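Long-range contact in acyl-CoA N-acyltransferases (NAT) superfamily protein (Arabidopsis thaliana, PDB 6TH0), which binds acetyl-CoA and probably transfers its acetyl group to the N-terminal methionine of transmembrane proteins and to protein lysines: residues A[152-158]-A[170-176]. Numbering follows the deposited sequence.
Sequences FRCVRRL and DSYLFVY
Arg153 and Val175 exchange paired backbone hydrogen bonds, as do Leu158 and Ser171, in an antiparallel hairpin; between them a beta bulge sets Val155 and Arg156 against Leu173, whose O accepts from Val155 N (2.9 Å) while its N donates to Arg156 O (3.0 Å). The extra residue brings both side chains to Leu173: its CD2 packs on Val155 CB (3.7 Å) and lies beside the Arg156 side chain, whose guanidinium goes on to a salt bridge with Asp81. Val155 CG2 also meets Val175 CG2 at 3.6 Å. On the other face, Cys154 SG, anti to its own N (chi1 -171°), reaches between two aromatic residues, over the face of the Phe174 ring and obliquely against Tyr172, with SG 3.8 Å from Tyr172 CG. At one end Tyr176 CB sits over the centre of the Phe152 ring, 3.6 Å from its centroid. At the other, the extended Arg157 chain brings NE to Asp170 OD2 (2.7 Å), in the guanidinium plane but on the anti side of a carboxylate turned 82° to it; the NH1 bond to OD2 is weak. Strand 153-164 forms the sheet edge on strand 167-177, which pairs with strand 129-137 of the GNAT fold. Apolar and sulfur-aromatic contacts thus hold the middle of the hairpin, and a charged pair ties its strands toward the turn.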
loop_
_atom_site.group_PDB
_atom_site.type_symbol
_atom_site.label_atom_id
_atom_site.label_comp_id
_atom_site.label_asym_id
_atom_site.label_seq_id
_atom_site.Cartn_x
_atom_site.Cartn_y
_atom_site.Cartn_z
ATOM N N PHE A 152 -5.144 -0.129 12.186
ATOM C CA PHE A 152 -4.082 0.870 12.096
ATOM C C PHE A 152 -4.419 2.050 12.990
ATOM O O PHE A 152 -5.589 2.425 13.129
ATOM C CB PHE A 152 -3.874 1.362 10.651
ATOM C CG PHE A 152 -3.137 0.403 9.763
ATOM C CD1 PHE A 152 -3.674 -0.838 9.462
ATOM C CD2 PHE A 152 -1.909 0.746 9.180
ATOM C CE1 PHE A 152 -3.012 -1.703 8.619
ATOM C CE2 PHE A 152 -1.252 -0.116 8.345
ATOM C CZ PHE A 152 -1.789 -1.351 8.064
ATOM N N ARG A 153 -3.393 2.638 13.606
ATOM C CA ARG A 153 -3.580 3.804 14.465
ATOM C C ARG A 153 -3.368 5.061 13.626
ATOM O O ARG A 153 -2.373 5.168 12.905
ATOM C CB ARG A 153 -2.590 3.784 15.631
ATOM C CG ARG A 153 -3.116 3.146 16.873
ATOM C CD ARG A 153 -3.351 1.674 16.659
ATOM N NE ARG A 153 -3.640 1.027 17.938
ATOM C CZ ARG A 153 -3.873 -0.273 18.089
ATOM N NH1 ARG A 153 -3.865 -1.079 17.033
ATOM N NH2 ARG A 153 -4.111 -0.763 19.301
ATOM N N CYS A 154 -4.288 6.021 13.745
ATOM C CA CYS A 154 -4.154 7.328 13.103
ATOM C C CYS A 154 -3.303 8.209 14.011
ATOM O O CYS A 154 -3.693 8.489 15.154
ATOM C CB CYS A 154 -5.527 7.958 12.861
ATOM S SG CYS A 154 -5.369 9.452 11.826
ATOM N N VAL A 155 -2.094 8.548 13.557
ATOM C CA VAL A 155 -1.116 9.198 14.420
ATOM C C VAL A 155 -1.235 10.719 14.420
ATOM O O VAL A 155 -1.357 11.337 15.483
ATOM C CB VAL A 155 0.310 8.779 14.013
ATOM C CG1 VAL A 155 1.343 9.496 14.874
ATOM C CG2 VAL A 155 0.453 7.277 14.083
ATOM N N ARG A 156 -1.173 11.336 13.240
ATOM C CA ARG A 156 -1.106 12.792 13.169
ATOM C C ARG A 156 -1.423 13.242 11.752
ATOM O O ARG A 156 -1.384 12.458 10.802
ATOM C CB ARG A 156 0.273 13.305 13.606
ATOM C CG ARG A 156 1.454 12.706 12.830
ATOM C CD ARG A 156 2.709 12.835 13.700
ATOM N NE ARG A 156 3.815 12.065 13.152
ATOM C CZ ARG A 156 4.847 11.629 13.872
ATOM N NH1 ARG A 156 4.904 11.878 15.175
ATOM N NH2 ARG A 156 5.818 10.938 13.287
ATOM N N ARG A 157 -1.703 14.533 11.621
ATOM C CA ARG A 157 -1.998 15.157 10.340
ATOM C C ARG A 157 -0.766 15.883 9.802
ATOM O O ARG A 157 -0.122 16.642 10.535
ATOM C CB ARG A 157 -3.151 16.146 10.489
ATOM C CG ARG A 157 -3.652 16.734 9.177
ATOM C CD ARG A 157 -4.739 17.754 9.442
ATOM N NE ARG A 157 -5.365 18.186 8.202
ATOM C CZ ARG A 157 -6.527 17.716 7.760
ATOM N NH1 ARG A 157 -7.024 18.164 6.623
ATOM N NH2 ARG A 157 -7.190 16.799 8.457
ATOM N N LEU A 158 -0.435 15.633 8.535
ATOM C CA LEU A 158 0.659 16.316 7.847
ATOM C C LEU A 158 0.072 17.311 6.851
ATOM O O LEU A 158 -0.649 16.920 5.931
ATOM C CB LEU A 158 1.569 15.319 7.126
ATOM C CG LEU A 158 2.402 14.452 8.075
ATOM C CD1 LEU A 158 1.533 13.494 8.876
ATOM C CD2 LEU A 158 3.508 13.713 7.336
ATOM N N ASP A 170 -3.859 17.756 2.724
ATOM C CA ASP A 170 -3.236 17.182 3.911
ATOM C C ASP A 170 -3.341 15.655 3.878
ATOM O O ASP A 170 -4.158 15.074 3.157
ATOM C CB ASP A 170 -3.903 17.711 5.186
ATOM C CG ASP A 170 -3.765 19.213 5.344
ATOM O OD1 ASP A 170 -2.990 19.839 4.587
ATOM O OD2 ASP A 170 -4.446 19.776 6.234
ATOM N N SER A 171 -2.499 14.996 4.673
ATOM C CA SER A 171 -2.578 13.552 4.820
ATOM C C SER A 171 -2.671 13.190 6.296
ATOM O O SER A 171 -2.389 14.003 7.184
ATOM C CB SER A 171 -1.364 12.850 4.194
ATOM O OG SER A 171 -0.201 13.118 4.964
ATOM N N TYR A 172 -3.143 11.976 6.553
ATOM C CA TYR A 172 -3.020 11.361 7.868
ATOM C C TYR A 172 -1.965 10.267 7.815
ATOM O O TYR A 172 -1.960 9.448 6.892
ATOM C CB TYR A 172 -4.333 10.745 8.354
ATOM C CG TYR A 172 -5.388 11.727 8.746
ATOM C CD1 TYR A 172 -5.154 12.668 9.734
ATOM C CD2 TYR A 172 -6.654 11.674 8.176
ATOM C CE1 TYR A 172 -6.143 13.553 10.131
ATOM C CE2 TYR A 172 -7.656 12.547 8.579
ATOM C CZ TYR A 172 -7.387 13.490 9.532
ATOM O OH TYR A 172 -8.363 14.366 9.910
ATOM N N LEU A 173 -1.084 10.254 8.811
ATOM C CA LEU A 173 -0.148 9.148 8.997
ATOM C C LEU A 173 -0.845 8.009 9.740
ATOM O O LEU A 173 -1.450 8.239 10.786
ATOM C CB LEU A 173 1.055 9.619 9.806
ATOM C CG LEU A 173 1.959 8.510 10.371
ATOM C CD1 LEU A 173 2.680 7.812 9.227
ATOM C CD2 LEU A 173 2.950 9.045 11.416
ATOM N N PHE A 174 -0.800 6.790 9.186
ATOM C CA PHE A 174 -1.378 5.612 9.836
ATOM C C PHE A 174 -0.274 4.597 10.064
ATOM O O PHE A 174 0.566 4.406 9.198
ATOM C CB PHE A 174 -2.489 4.934 9.013
ATOM C CG PHE A 174 -3.857 5.517 9.205
ATOM C CD1 PHE A 174 -4.729 4.973 10.131
ATOM C CD2 PHE A 174 -4.292 6.577 8.413
ATOM C CE1 PHE A 174 -6.020 5.506 10.292
ATOM C CE2 PHE A 174 -5.554 7.100 8.565
ATOM C CZ PHE A 174 -6.418 6.566 9.495
ATOM N N VAL A 175 -0.256 3.958 11.242
ATOM C CA VAL A 175 0.782 2.983 11.566
ATOM C C VAL A 175 0.144 1.730 12.145
ATOM O O VAL A 175 -0.884 1.798 12.830
ATOM C CB VAL A 175 1.845 3.543 12.541
ATOM C CG1 VAL A 175 2.468 4.807 11.985
ATOM C CG2 VAL A 175 1.238 3.792 13.912
ATOM N N TYR A 176 0.695 0.573 11.785
ATOM C CA TYR A 176 0.397 -0.689 12.456
ATOM C C TYR A 176 1.714 -1.305 12.918
ATOM O O TYR A 176 2.472 -1.843 12.102
ATOM C CB TYR A 176 -0.344 -1.661 11.540
ATOM C CG TYR A 176 -0.751 -2.938 12.240
ATOM C CD1 TYR A 176 -1.894 -2.984 13.027
ATOM C CD2 TYR A 176 0.001 -4.085 12.118
ATOM C CE1 TYR A 176 -2.271 -4.147 13.675
ATOM C CE2 TYR A 176 -0.366 -5.255 12.762
ATOM C CZ TYR A 176 -1.500 -5.280 13.535
ATOM O OH TYR A 176 -1.859 -6.445 14.175
#